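Local coordinates for protein SUMO-1 cysteine protease S273R (African swine fever virus pig/Kenya/KEN-50/1950, PDB 6LJ9) that probably cleaves the viral pp220 and pp62 polyproteins as a cysteine protease, maturing them into core-shell proteins, and probably blunts host innate immunity and pyroptosis, at residues B[85-93]-B[229-237]; B[185-193]-B[220-228]. All blocks are in the same frame, centred on the assembly; numbering follows the deposited sequence.

Interaction 1. Residues B[85-93]-B[229-237]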
ATOM      1  N   THR B  85      -6.141  -3.317 -31.762  1.00 25.47           N
ATOM      2  CA  THR B  85      -6.179  -1.901 -31.432  1.00 34.10           C
ATOM      3  C   THR B  85      -7.604  -1.390 -31.224  1.00 33.03           C
ATOM      4  O   THR B  85      -7.833  -0.175 -31.247  1.00 31.43           O
ATOM      5  CB  THR B  85      -5.453  -1.099 -32.517  1.00 49.62           C
ATOM      6  OG1 THR B  85      -5.068   0.181 -32.001  1.00 81.07           O
ATOM      7  CG2 THR B  85      -6.328  -0.911 -33.739  1.00 33.07           C
ATOM      8  N   GLY B  86      -8.557  -2.294 -31.002  1.00 30.30           N
ATOM      9  CA  GLY B  86      -9.931  -1.875 -30.793  1.00 29.28           C
ATOM     10  C   GLY B  86     -10.067  -0.947 -29.601  1.00 35.19           C
ATOM     11  O   GLY B  86      -9.300  -1.015 -28.637  1.00 35.53           O
ATOM     12  N   LEU B  87     -11.064  -0.070 -29.673  1.00 22.50           N
ATOM     13  CA  LEU B  87     -11.245   0.941 -28.644  1.00 26.58           C
ATOM     14  C   LEU B  87     -11.784   0.321 -27.361  1.00 37.37           C
ATOM     15  O   LEU B  87     -12.576  -0.626 -27.379  1.00 38.40           O
ATOM     16  CB  LEU B  87     -12.200   2.034 -29.121  1.00 33.71           C
ATOM     17  CG  LEU B  87     -11.855   2.745 -30.431  1.00 42.55           C
ATOM     18  CD1 LEU B  87     -12.675   4.017 -30.580  1.00 33.02           C
ATOM     19  CD2 LEU B  87     -10.370   3.051 -30.506  1.00 32.63           C
ATOM     20  N   LEU B  88     -11.346   0.880 -26.238  1.00 35.52           N
ATOM     21  CA  LEU B  88     -11.800   0.436 -24.929  1.00 27.73           C
ATOM     22  C   LEU B  88     -13.211   0.936 -24.652  1.00 31.74           C
ATOM     23  O   LEU B  88     -13.569   2.064 -25.004  1.00 37.07           O
ATOM     24  CB  LEU B  88     -10.845   0.936 -23.843  1.00 30.65           C
ATOM     25  CG  LEU B  88      -9.804  -0.055 -23.323  1.00 28.91           C
ATOM     26  CD1 LEU B  88      -9.070  -0.735 -24.468  1.00 27.88           C
ATOM     27  CD2 LEU B  88      -8.818   0.646 -22.401  1.00 18.33           C
ATOM     28  N   THR B  89     -14.012   0.086 -24.022  1.00 32.34           N
ATOM     29  CA  THR B  89     -15.353   0.448 -23.593  1.00 31.61           C
ATOM     30  C   THR B  89     -15.350   0.781 -22.104  1.00 30.34           C
ATOM     31  O   THR B  89     -14.353   0.603 -21.401  1.00 34.11           O
ATOM     32  CB  THR B  89     -16.342  -0.686 -23.888  1.00 35.06           C
ATOM     33  OG1 THR B  89     -15.998  -1.839 -23.110  1.00 37.75           O
ATOM     34  CG2 THR B  89     -16.306  -1.053 -25.365  1.00 29.91           C
ATOM     35  N   ASN B  90     -16.491   1.284 -21.629  1.00 28.92           N
ATOM     36  CA  ASN B  90     -16.629   1.569 -20.204  1.00 37.29           C
ATOM     37  C   ASN B  90     -16.550   0.299 -19.369  1.00 35.95           C
ATOM     38  O   ASN B  90     -16.156   0.350 -18.199  1.00 38.91           O
ATOM     39  CB  ASN B  90     -17.946   2.300 -19.939  1.00 44.02           C
ATOM     40  CG  ASN B  90     -19.076   1.811 -20.826  1.00 70.08           C
ATOM     41  OD1 ASN B  90     -18.935   0.818 -21.540  1.00 86.66           O
ATOM     42  ND2 ASN B  90     -20.205   2.508 -20.783  1.00 76.90           N
ATOM     43  N   PHE B  91     -16.917  -0.846 -19.949  1.00 33.25           N
ATOM     44  CA  PHE B  91     -16.831  -2.102 -19.212  1.00 24.78           C
ATOM     45  C   PHE B  91     -15.386  -2.562 -19.072  1.00 30.08           C
ATOM     46  O   PHE B  91     -14.995  -3.080 -18.020  1.00 22.54           O
ATOM     47  CB  PHE B  91     -17.674  -3.175 -19.899  1.00 31.23           C
ATOM     48  CG  PHE B  91     -19.121  -2.808 -20.048  1.00 60.05           C
ATOM     49  CD1 PHE B  91     -19.966  -2.808 -18.950  1.00 61.24           C
ATOM     50  CD2 PHE B  91     -19.640  -2.471 -21.287  1.00 68.49           C
ATOM     51  CE1 PHE B  91     -21.300  -2.473 -19.085  1.00 60.04           C
ATOM     52  CE2 PHE B  91     -20.973  -2.134 -21.428  1.00 72.25           C
ATOM     53  CZ  PHE B  91     -21.804  -2.135 -20.326  1.00 70.46           C
ATOM     54  N   ASN B  92     -14.581  -2.386 -20.123  1.00 24.52           N
ATOM     55  CA  ASN B  92     -13.173  -2.766 -20.045  1.00 31.09           C
ATOM     56  C   ASN B  92     -12.444  -1.951 -18.986  1.00 31.09           C
ATOM     57  O   ASN B  92     -11.566  -2.468 -18.285  1.00 31.08           O
ATOM     58  CB  ASN B  92     -12.500  -2.585 -21.407  1.00 21.90           C
ATOM     59  CG  ASN B  92     -13.262  -3.258 -22.530  1.00 37.21           C
ATOM     60  OD1 ASN B  92     -13.675  -2.606 -23.489  1.00 49.77           O
ATOM     61  ND2 ASN B  92     -13.451  -4.566 -22.417  1.00 35.64           N
ATOM     62  N   ILE B  93     -12.800  -0.674 -18.851  1.00 22.13           N
ATOM     63  CA  ILE B  93     -12.117   0.201 -17.905  1.00 24.64           C
ATOM     64  C   ILE B  93     -12.628  -0.024 -16.488  1.00 23.99           C
ATOM     65  O   ILE B  93     -11.846  -0.046 -15.532  1.00 34.28           O
ATOM     66  CB  ILE B  93     -12.276   1.666 -18.346  1.00 33.24           C
ATOM     67  CG1 ILE B  93     -11.634   1.874 -19.719  1.00 22.47           C
ATOM     68  CG2 ILE B  93     -11.673   2.604 -17.314  1.00 29.96           C
ATOM     69  CD1 ILE B  93     -11.911   3.227 -20.329  1.00 28.32           C
ATOM     70  N   GLN B 229      -5.110   6.845 -33.390  1.00 37.15           N
ATOM     71  CA  GLN B 229      -6.508   7.163 -33.134  1.00 37.52           C
ATOM     72  C   GLN B 229      -7.176   6.142 -32.225  1.00 38.13           C
ATOM     73  O   GLN B 229      -8.406   6.133 -32.117  1.00 52.08           O
ATOM     74  CB  GLN B 229      -7.279   7.260 -34.452  1.00 41.64           C
ATOM     75  CG  GLN B 229      -6.751   8.299 -35.423  1.00 55.50           C
ATOM     76  CD  GLN B 229      -7.486   8.272 -36.750  1.00 67.54           C
ATOM     77  OE1 GLN B 229      -8.212   7.324 -37.051  1.00 78.72           O
ATOM     78  NE2 GLN B 229      -7.306   9.318 -37.550  1.00 55.92           N
ATOM     79  N   THR B 230      -6.398   5.281 -31.568  1.00 36.40           N
ATOM     80  CA  THR B 230      -6.951   4.111 -30.897  1.00 35.47           C
ATOM     81  C   THR B 230      -6.504   3.913 -29.456  1.00 38.17           C
ATOM     82  O   THR B 230      -7.192   3.195 -28.720  1.00 35.95           O
ATOM     83  CB  THR B 230      -6.597   2.834 -31.672  1.00 26.72           C
ATOM     84  OG1 THR B 230      -5.172   2.695 -31.738  1.00 31.77           O
ATOM     85  CG2 THR B 230      -7.152   2.879 -33.077  1.00 29.39           C
ATOM     86  N   GLU B 231      -5.388   4.495 -29.028  1.00 38.72           N
ATOM     87  CA  GLU B 231      -4.764   4.116 -27.768  1.00 32.42           C
ATOM     88  C   GLU B 231      -5.056   5.077 -26.623  1.00 41.22           C
ATOM     89  O   GLU B 231      -4.376   5.012 -25.595  1.00 39.29           O
ATOM     90  CB  GLU B 231      -3.254   3.977 -27.958  1.00 24.84           C
ATOM     91  CG  GLU B 231      -2.875   3.041 -29.092  1.00 25.67           C
ATOM     92  CD  GLU B 231      -3.487   1.666 -28.934  1.00 29.24           C
ATOM     93  OE1 GLU B 231      -3.199   0.999 -27.919  1.00 35.75           O
ATOM     94  OE2 GLU B 231      -4.271   1.259 -29.816  1.00 30.85           O
ATOM     95  N   CYS B 232      -6.055   5.951 -26.765  1.00 33.11           N
ATOM     96  CA  CYS B 232      -6.393   6.857 -25.670  1.00 41.42           C
ATOM     97  C   CYS B 232      -6.877   6.095 -24.443  1.00 43.36           C
ATOM     98  O   CYS B 232      -6.660   6.541 -23.309  1.00 40.62           O
ATOM     99  CB  CYS B 232      -7.451   7.863 -26.123  1.00 29.08           C
ATOM    100  SG  CYS B 232      -8.948   7.120 -26.807  1.00 41.71           S
ATOM    101  N   GLY B 233      -7.529   4.954 -24.646  1.00 40.01           N
ATOM    102  CA  GLY B 233      -7.936   4.098 -23.559  1.00 22.52           C
ATOM    103  C   GLY B 233      -6.751   3.551 -22.786  1.00 30.46           C
ATOM    104  O   GLY B 233      -6.632   3.747 -21.572  1.00 26.02           O
ATOM    105  N   PRO B 234      -5.855   2.836 -23.477  1.00 24.78           N
ATOM    106  CA  PRO B 234      -4.626   2.377 -22.806  1.00 24.70           C
ATOM    107  C   PRO B 234      -3.798   3.505 -22.215  1.00 29.80           C
ATOM    108  O   PRO B 234      -3.167   3.315 -21.167  1.00 17.20           O
ATOM    109  CB  PRO B 234      -3.875   1.649 -23.926  1.00 25.80           C
ATOM    110  CG  PRO B 234      -4.949   1.167 -24.832  1.00 28.10           C
ATOM    111  CD  PRO B 234      -6.011   2.229 -24.810  1.00 24.36           C
ATOM    112  N   TYR B 235      -3.771   4.672 -22.862  1.00 24.80           N
ATOM    113  CA  TYR B 235      -3.043   5.810 -22.307  1.00 28.91           C
ATOM    114  C   TYR B 235      -3.610   6.218 -20.954  1.00 36.41           C
ATOM    115  O   TYR B 235      -2.862   6.453 -19.997  1.00 24.14           O
ATOM    116  CB  TYR B 235      -3.086   6.992 -23.277  1.00 25.60           C
ATOM    117  CG  TYR B 235      -1.885   7.114 -24.188  1.00 36.31           C
ATOM    118  CD1 TYR B 235      -0.661   7.557 -23.702  1.00 27.61           C
ATOM    119  CD2 TYR B 235      -1.981   6.812 -25.539  1.00 27.48           C
ATOM    120  CE1 TYR B 235       0.434   7.680 -24.534  1.00 30.61           C
ATOM    121  CE2 TYR B 235      -0.892   6.931 -26.377  1.00 36.18           C
ATOM    122  CZ  TYR B 235       0.313   7.366 -25.871  1.00 39.40           C
ATOM    123  OH  TYR B 235       1.399   7.485 -26.706  1.00 33.95           O
ATOM    124  N   SER B 236      -4.939   6.308 -20.855  1.00 25.41           N
ATOM    125  CA  SER B 236      -5.563   6.759 -19.615  1.00 28.42           C
ATOM    126  C   SER B 236      -5.367   5.746 -18.494  1.00 26.59           C
ATOM    127  O   SER B 236      -5.126   6.123 -17.341  1.00 15.36           O
ATOM    128  CB  SER B 236      -7.050   7.024 -19.841  1.00 20.86           C
ATOM    129  OG  SER B 236      -7.250   7.938 -20.905  1.00 28.51           O
ATOM    130  N   LEU B 237      -5.471   4.454 -18.811  1.00 23.20           N
ATOM    131  CA  LEU B 237      -5.272   3.428 -17.793  1.00 20.63           C
ATOM    132  C   LEU B 237      -3.815   3.352 -17.359  1.00 19.69           C
ATOM    133  O   LEU B 237      -3.524   3.111 -16.182  1.00 20.63           O
ATOM    134  CB  LEU B 237      -5.750   2.073 -18.314  1.00 19.77           C
ATOM    135  CG  LEU B 237      -7.260   1.837 -18.337  1.00 18.67           C
ATOM    136  CD1 LEU B 237      -7.569   0.503 -18.988  1.00 13.92           C
ATOM    137  CD2 LEU B 237      -7.826   1.886 -16.928  1.00 18.26           C
TER
HETATM  138  O   HOH W   1      -8.963   2.842 -26.491  1.00 30.05           O

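Interaction 2. Residues B[185-193]-B[220-228]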
ATOM      1  N   TYR B 185      -5.182  15.812 -14.200  1.00 25.13           N
ATOM      2  CA  TYR B 185      -5.941  15.529 -15.413  1.00 25.70           C
ATOM      3  C   TYR B 185      -4.950  15.238 -16.529  1.00 28.69           C
ATOM      4  O   TYR B 185      -4.160  16.112 -16.903  1.00 28.39           O
ATOM      5  CB  TYR B 185      -6.851  16.705 -15.783  1.00 23.28           C
ATOM      6  CG  TYR B 185      -7.527  16.576 -17.134  1.00 27.30           C
ATOM      7  CD1 TYR B 185      -6.913  17.046 -18.289  1.00 18.84           C
ATOM      8  CD2 TYR B 185      -8.781  15.993 -17.253  1.00 11.92           C
ATOM      9  CE1 TYR B 185      -7.524  16.936 -19.522  1.00 30.10           C
ATOM     10  CE2 TYR B 185      -9.402  15.878 -18.486  1.00 26.77           C
ATOM     11  CZ  TYR B 185      -8.766  16.351 -19.617  1.00 31.92           C
ATOM     12  OH  TYR B 185      -9.369  16.244 -20.851  1.00 35.96           O
ATOM     13  N   PHE B 186      -4.989  14.019 -17.057  1.00 18.58           N
ATOM     14  CA  PHE B 186      -4.072  13.589 -18.105  1.00 32.52           C
ATOM     15  C   PHE B 186      -4.842  13.390 -19.404  1.00 37.09           C
ATOM     16  O   PHE B 186      -5.788  12.598 -19.455  1.00 31.81           O
ATOM     17  CB  PHE B 186      -3.346  12.303 -17.711  1.00 33.75           C
ATOM     18  CG  PHE B 186      -2.503  11.727 -18.811  1.00 35.43           C
ATOM     19  CD1 PHE B 186      -1.352  12.374 -19.230  1.00 35.66           C
ATOM     20  CD2 PHE B 186      -2.861  10.540 -19.428  1.00 36.24           C
ATOM     21  CE1 PHE B 186      -0.575  11.848 -20.246  1.00 28.29           C
ATOM     22  CE2 PHE B 186      -2.088  10.008 -20.442  1.00 34.09           C
ATOM     23  CZ  PHE B 186      -0.943  10.662 -20.852  1.00 29.87           C
ATOM     24  N   ASN B 187      -4.434  14.113 -20.446  1.00 39.43           N
ATOM     25  CA  ASN B 187      -4.969  13.958 -21.795  1.00 30.17           C
ATOM     26  C   ASN B 187      -3.804  13.589 -22.704  1.00 27.12           C
ATOM     27  O   ASN B 187      -2.887  14.394 -22.900  1.00 22.97           O
ATOM     28  CB  ASN B 187      -5.660  15.237 -22.270  1.00 33.00           C
ATOM     29  CG  ASN B 187      -6.461  15.037 -23.550  1.00 37.37           C
ATOM     30  OD1 ASN B 187      -6.083  14.257 -24.425  1.00 37.80           O
ATOM     31  ND2 ASN B 187      -7.578  15.748 -23.662  1.00 31.96           N
ATOM     32  N   SER B 188      -3.840  12.375 -23.257  1.00 29.84           N
ATOM     33  CA  SER B 188      -2.749  11.915 -24.108  1.00 28.45           C
ATOM     34  C   SER B 188      -2.619  12.739 -25.382  1.00 26.82           C
ATOM     35  O   SER B 188      -1.553  12.732 -26.006  1.00 31.20           O
ATOM     36  CB  SER B 188      -2.943  10.442 -24.465  1.00 25.71           C
ATOM     37  OG  SER B 188      -4.151  10.246 -25.178  1.00 26.50           O
ATOM     38  N   ALA B 189      -3.674  13.447 -25.787  1.00 41.96           N
ATOM     39  CA  ALA B 189      -3.604  14.267 -26.987  1.00 42.58           C
ATOM     40  C   ALA B 189      -3.024  15.648 -26.719  1.00 41.55           C
ATOM     41  O   ALA B 189      -2.581  16.313 -27.661  1.00 42.09           O
ATOM     42  CB  ALA B 189      -4.993  14.402 -27.616  1.00 40.81           C
ATOM     43  N   GLY B 190      -3.015  16.091 -25.464  1.00 37.56           N
ATOM     44  CA  GLY B 190      -2.466  17.386 -25.118  1.00 26.10           C
ATOM     45  C   GLY B 190      -3.456  18.527 -25.118  1.00 42.98           C
ATOM     46  O   GLY B 190      -3.044  19.682 -25.277  1.00 54.71           O
ATOM     47  N   ASN B 191      -4.744  18.248 -24.941  1.00 41.16           N
ATOM     48  CA  ASN B 191      -5.777  19.274 -24.956  1.00 43.47           C
ATOM     49  C   ASN B 191      -6.226  19.594 -23.536  1.00 45.86           C
ATOM     50  O   ASN B 191      -6.332  18.703 -22.689  1.00 54.16           O
ATOM     51  CB  ASN B 191      -6.974  18.829 -25.799  1.00 43.94           C
ATOM     52  CG  ASN B 191      -6.624  18.667 -27.266  1.00 50.77           C
ATOM     53  OD1 ASN B 191      -5.904  19.485 -27.839  1.00 52.98           O
ATOM     54  ND2 ASN B 191      -7.132  17.605 -27.881  1.00 56.77           N
ATOM     55  N   SER B 192      -6.498  20.879 -23.289  1.00 46.35           N
ATOM     56  CA  SER B 192      -6.853  21.351 -21.960  1.00 44.62           C
ATOM     57  C   SER B 192      -8.154  20.701 -21.482  1.00 41.59           C
ATOM     58  O   SER B 192      -8.965  20.245 -22.293  1.00 37.16           O
ATOM     59  CB  SER B 192      -6.988  22.873 -21.970  1.00 47.57           C
ATOM     60  OG  SER B 192      -5.771  23.485 -22.362  1.00 58.56           O
ATOM     61  N   PRO B 193      -8.371  20.639 -20.163  1.00 48.56           N
ATOM     62  CA  PRO B 193      -9.590  20.009 -19.661  1.00 46.36           C
ATOM     63  C   PRO B 193     -10.811  20.846 -20.007  1.00 42.64           C
ATOM     64  O   PRO B 193     -10.734  22.083 -20.066  1.00 35.65           O
ATOM     65  CB  PRO B 193      -9.364  19.961 -18.137  1.00 50.34           C
ATOM     66  CG  PRO B 193      -7.923  20.257 -17.925  1.00 48.86           C
ATOM     67  CD  PRO B 193      -7.498  21.103 -19.072  1.00 42.04           C
ATOM     68  N   VAL B 220      -2.099  17.761 -16.865  1.00 26.37           N
ATOM     69  CA  VAL B 220      -0.987  17.085 -17.524  1.00 31.44           C
ATOM     70  C   VAL B 220      -1.289  16.999 -19.013  1.00 33.90           C
ATOM     71  O   VAL B 220      -1.637  15.932 -19.530  1.00 28.18           O
ATOM     72  CB  VAL B 220      -0.739  15.690 -16.919  1.00 35.39           C
ATOM     73  CG1 VAL B 220       0.569  15.107 -17.437  1.00 25.90           C
ATOM     74  CG2 VAL B 220      -0.732  15.764 -15.399  1.00 26.30           C
ATOM     75  N   THR B 221      -1.178  18.132 -19.709  1.00 33.35           N
ATOM     76  CA  THR B 221      -1.486  18.217 -21.132  1.00 38.81           C
ATOM     77  C   THR B 221      -0.385  18.952 -21.889  1.00 42.85           C
ATOM     78  O   THR B 221      -0.653  19.612 -22.896  1.00 50.69           O
ATOM     79  CB  THR B 221      -2.833  18.903 -21.365  1.00 46.91           C
ATOM     80  OG1 THR B 221      -2.787  20.237 -20.844  1.00 49.68           O
ATOM     81  CG2 THR B 221      -3.955  18.135 -20.680  1.00 39.87           C
ATOM     82  N   ASN B 222       0.859  18.848 -21.418  1.00 43.05           N
ATOM     83  CA  ASN B 222       1.951  19.588 -22.040  1.00 34.14           C
ATOM     84  C   ASN B 222       2.449  18.901 -23.306  1.00 34.55           C
ATOM     85  O   ASN B 222       2.797  19.572 -24.284  1.00 42.06           O
ATOM     86  CB  ASN B 222       3.096  19.768 -21.041  1.00 29.60           C
ATOM     87  CG  ASN B 222       4.190  20.681 -21.563  1.00 41.05           C
ATOM     88  OD1 ASN B 222       4.005  21.893 -21.664  1.00 50.55           O
ATOM     89  ND2 ASN B 222       5.341  20.102 -21.884  1.00 36.75           N
ATOM     90  N   ILE B 223       2.481  17.571 -23.309  1.00 33.10           N
ATOM     91  CA  ILE B 223       2.987  16.789 -24.431  1.00 38.45           C
ATOM     92  C   ILE B 223       1.819  16.109 -25.131  1.00 43.67           C
ATOM     93  O   ILE B 223       0.897  15.605 -24.479  1.00 54.28           O
ATOM     94  CB  ILE B 223       4.025  15.748 -23.966  1.00 36.46           C
ATOM     95  CG1 ILE B 223       5.290  16.439 -23.461  1.00 41.85           C
ATOM     96  CG2 ILE B 223       4.368  14.777 -25.087  1.00 33.96           C
ATOM     97  CD1 ILE B 223       6.401  15.475 -23.129  1.00 47.45           C
ATOM     98  N   ARG B 224       1.858  16.105 -26.463  1.00 35.24           N
ATOM     99  CA  ARG B 224       0.949  15.296 -27.274  1.00 41.40           C
ATOM    100  C   ARG B 224       1.587  13.922 -27.435  1.00 37.25           C
ATOM    101  O   ARG B 224       2.374  13.679 -28.351  1.00 36.26           O
ATOM    102  CB  ARG B 224       0.676  15.963 -28.616  1.00 37.81           C
ATOM    103  CG  ARG B 224      -0.163  15.123 -29.567  1.00 58.75           C
ATOM    104  CD  ARG B 224      -0.502  15.886 -30.836  1.00 70.19           C
ATOM    105  NE  ARG B 224      -1.060  15.011 -31.863  1.00 84.60           N
ATOM    106  CZ  ARG B 224      -2.339  14.656 -31.927  1.00 95.45           C
ATOM    107  NH1 ARG B 224      -3.200  15.096 -31.020  1.00 90.99           N
ATOM    108  NH2 ARG B 224      -2.758  13.855 -32.899  1.00 95.43           N
ATOM    109  N   HIS B 225       1.250  13.012 -26.517  1.00 32.96           N
ATOM    110  CA  HIS B 225       1.841  11.679 -26.547  1.00 28.63           C
ATOM    111  C   HIS B 225       1.276  10.840 -27.686  1.00 27.87           C
ATOM    112  O   HIS B 225       2.024  10.153 -28.390  1.00 39.43           O
ATOM    113  CB  HIS B 225       1.607  10.971 -25.211  1.00 24.81           C
ATOM    114  CG  HIS B 225       2.241  11.654 -24.040  1.00 26.70           C
ATOM    115  ND1 HIS B 225       3.581  11.533 -23.746  1.00 28.87           N
ATOM    116  CD2 HIS B 225       1.716  12.453 -23.081  1.00 26.04           C
ATOM    117  CE1 HIS B 225       3.857  12.233 -22.661  1.00 36.60           C
ATOM    118  NE2 HIS B 225       2.742  12.802 -22.237  1.00 22.87           N
ATOM    119  N   GLN B 226      -0.038  10.886 -27.883  1.00 37.00           N
ATOM    120  CA  GLN B 226      -0.726   9.963 -28.775  1.00 38.79           C
ATOM    121  C   GLN B 226      -0.721  10.497 -30.202  1.00 34.50           C
ATOM    122  O   GLN B 226      -1.169  11.622 -30.453  1.00 32.01           O
ATOM    123  CB  GLN B 226      -2.157   9.733 -28.295  1.00 23.25           C
ATOM    124  CG  GLN B 226      -2.998   8.865 -29.214  1.00 31.18           C
ATOM    125  CD  GLN B 226      -4.372   8.589 -28.642  1.00 42.91           C
ATOM    126  OE1 GLN B 226      -4.617   8.815 -27.457  1.00 41.87           O
ATOM    127  NE2 GLN B 226      -5.280   8.104 -29.481  1.00 50.42           N
ATOM    128  N   ARG B 227      -0.215   9.688 -31.132  1.00 30.60           N
ATOM    129  CA  ARG B 227      -0.320   9.967 -32.556  1.00 39.18           C
ATOM    130  C   ARG B 227      -1.290   9.038 -33.269  1.00 32.95           C
ATOM    131  O   ARG B 227      -1.649   9.310 -34.420  1.00 43.30           O
ATOM    132  CB  ARG B 227       1.059   9.870 -33.226  1.00 33.92           C
ATOM    133  CG  ARG B 227       2.041  10.939 -32.776  1.00 42.59           C
ATOM    134  CD  ARG B 227       3.407  10.738 -33.411  1.00 52.15           C
ATOM    135  NE  ARG B 227       4.422  11.589 -32.798  1.00 64.39           N
ATOM    136  CZ  ARG B 227       5.724  11.497 -33.048  1.00 73.57           C
ATOM    137  NH1 ARG B 227       6.174  10.586 -33.901  1.00 73.77           N
ATOM    138  NH2 ARG B 227       6.576  12.313 -32.443  1.00 76.87           N
ATOM    139  N   SER B 228      -1.717   7.956 -32.621  1.00 35.72           N
ATOM    140  CA  SER B 228      -2.700   7.051 -33.187  1.00 35.99           C
ATOM    141  C   SER B 228      -4.109   7.547 -32.865  1.00 28.62           C
ATOM    142  O   SER B 228      -4.302   8.545 -32.164  1.00 35.97           O
ATOM    143  CB  SER B 228      -2.479   5.631 -32.663  1.00 39.96           C
ATOM    144  OG  SER B 228      -2.677   5.559 -31.261  1.00 37.44           O
TER
HETATM  145  O   HOH W   2      -0.711  15.167 -22.211  1.00 37.16           O

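Interaction 1. Residues B[85-93]-B[229-237]
L88 leans against the first turns of helix 232-244 through a single methyl. Its CD2 rests 3.6 Å from G233 C and also 3.6 Å from L237 CD1, with the ring carbon CD of P234 just beyond. G233 has no side chain, and that is what lets the leucine come right up to the helix backbone. One turn further on, L237 points its other methyl at the neighbouring helix, with CD2 3.9 Å from I93 CG2. V156 of the central sheet touches both I93 and L237, so this end of the contact is wholly apolar.

T230 lies at the opposite, polar end. L87 lays CD2 over the T230 backbone, 3.6 Å from T230 CA, while the T230 hydroxyl bonds to the next residue: T230 OG1 donates over 2.6 Å to E231 OE2, which receives it on the lone pair directed away from the other oxygen. The 60° chi1 of T230 sets OG1 between its own backbone N and carbonyl carbon, turned to the carboxylate. T85 OG1 donates to the same OE2, also over 2.6 Å, but arrives nearly along the C-O axis. OE1 is left to a salt bridge with R266. Between the two ends a water accepts from L88 N (3.1 Å) and donates to T230 O (2.9 Å).

E231 is the N-cap residue and C232, the inferred nucleophile, opens the helix, as in papain-like cysteine proteases. With two hydroxyls on one oxygen and an arginine on the other, the buried E231 carboxylate is probably ionised and its rotation fixed.

Interaction 2. Residues B[185-193]-B[220-228]
T221 is tucked into the curve of 185-193; its CG2 meets the Y185 ring at its edge, sits 3.7 Å from N187 CB and comes within 3.2 Å of N191 O. F186 and V220 pair in parallel, V220 N donating to Y185 O over 2.6 Å, and F186 CD1 packs on V220 CG1. The far rim of the phenyl reaches H225, F186 CE1 to H225 CD2 at 3.7 Å with the ring planes at 47°; the imidazole nitrogens bond to backbone F252 O and I257 N.

These are the ends of adjacent parallel strands joined through helix 195-208, a beta-alpha-beta crossover. Leaving the first strand, the chain makes a type I turn from N187 to G190. N187 OD1 accepts from A189 N, an Asx turn, and from H168 NE2; N187 and H168 are inferred catalytic residues. S188 holds Q226, the predicted substrate-binding residue, twice: S188 O takes Q226 N, and S188 OG, set between its own backbone N and carbonyl carbon (chi1 61°), donates in the carbonyl plane to Q226 OE1 over 2.7 Å.

Toward solvent the grip slackens. Exposed R224 passes its CG 3.3 Å from A189 O, while N191 and S192 direct their side chains outward.

Overall arrangement
Interaction 1 lies deeper, about 10 Å from the centre of the chain against 18 Å for interaction 2, and mixes leucine packing with one shared carboxylate. Interaction 2 is partly buried, part strand end and part loop, and relies far more on backbone hydrogen bonds. One packs the loop before helix 90-103, and I93 within that helix, on the start of helix 232-244; the other closes the ends of strands 181-186 and 215-220. They meet around the active site, their centres about 15 Å apart: Q226 OE1 approaches C232 CA at 3.2 Å, and Y235 CG packs on S188 CB. Thus 229-237 brings the inferred nucleophile, 220-228 sets Q226 against it, and 185-193 supplies N187 to H168.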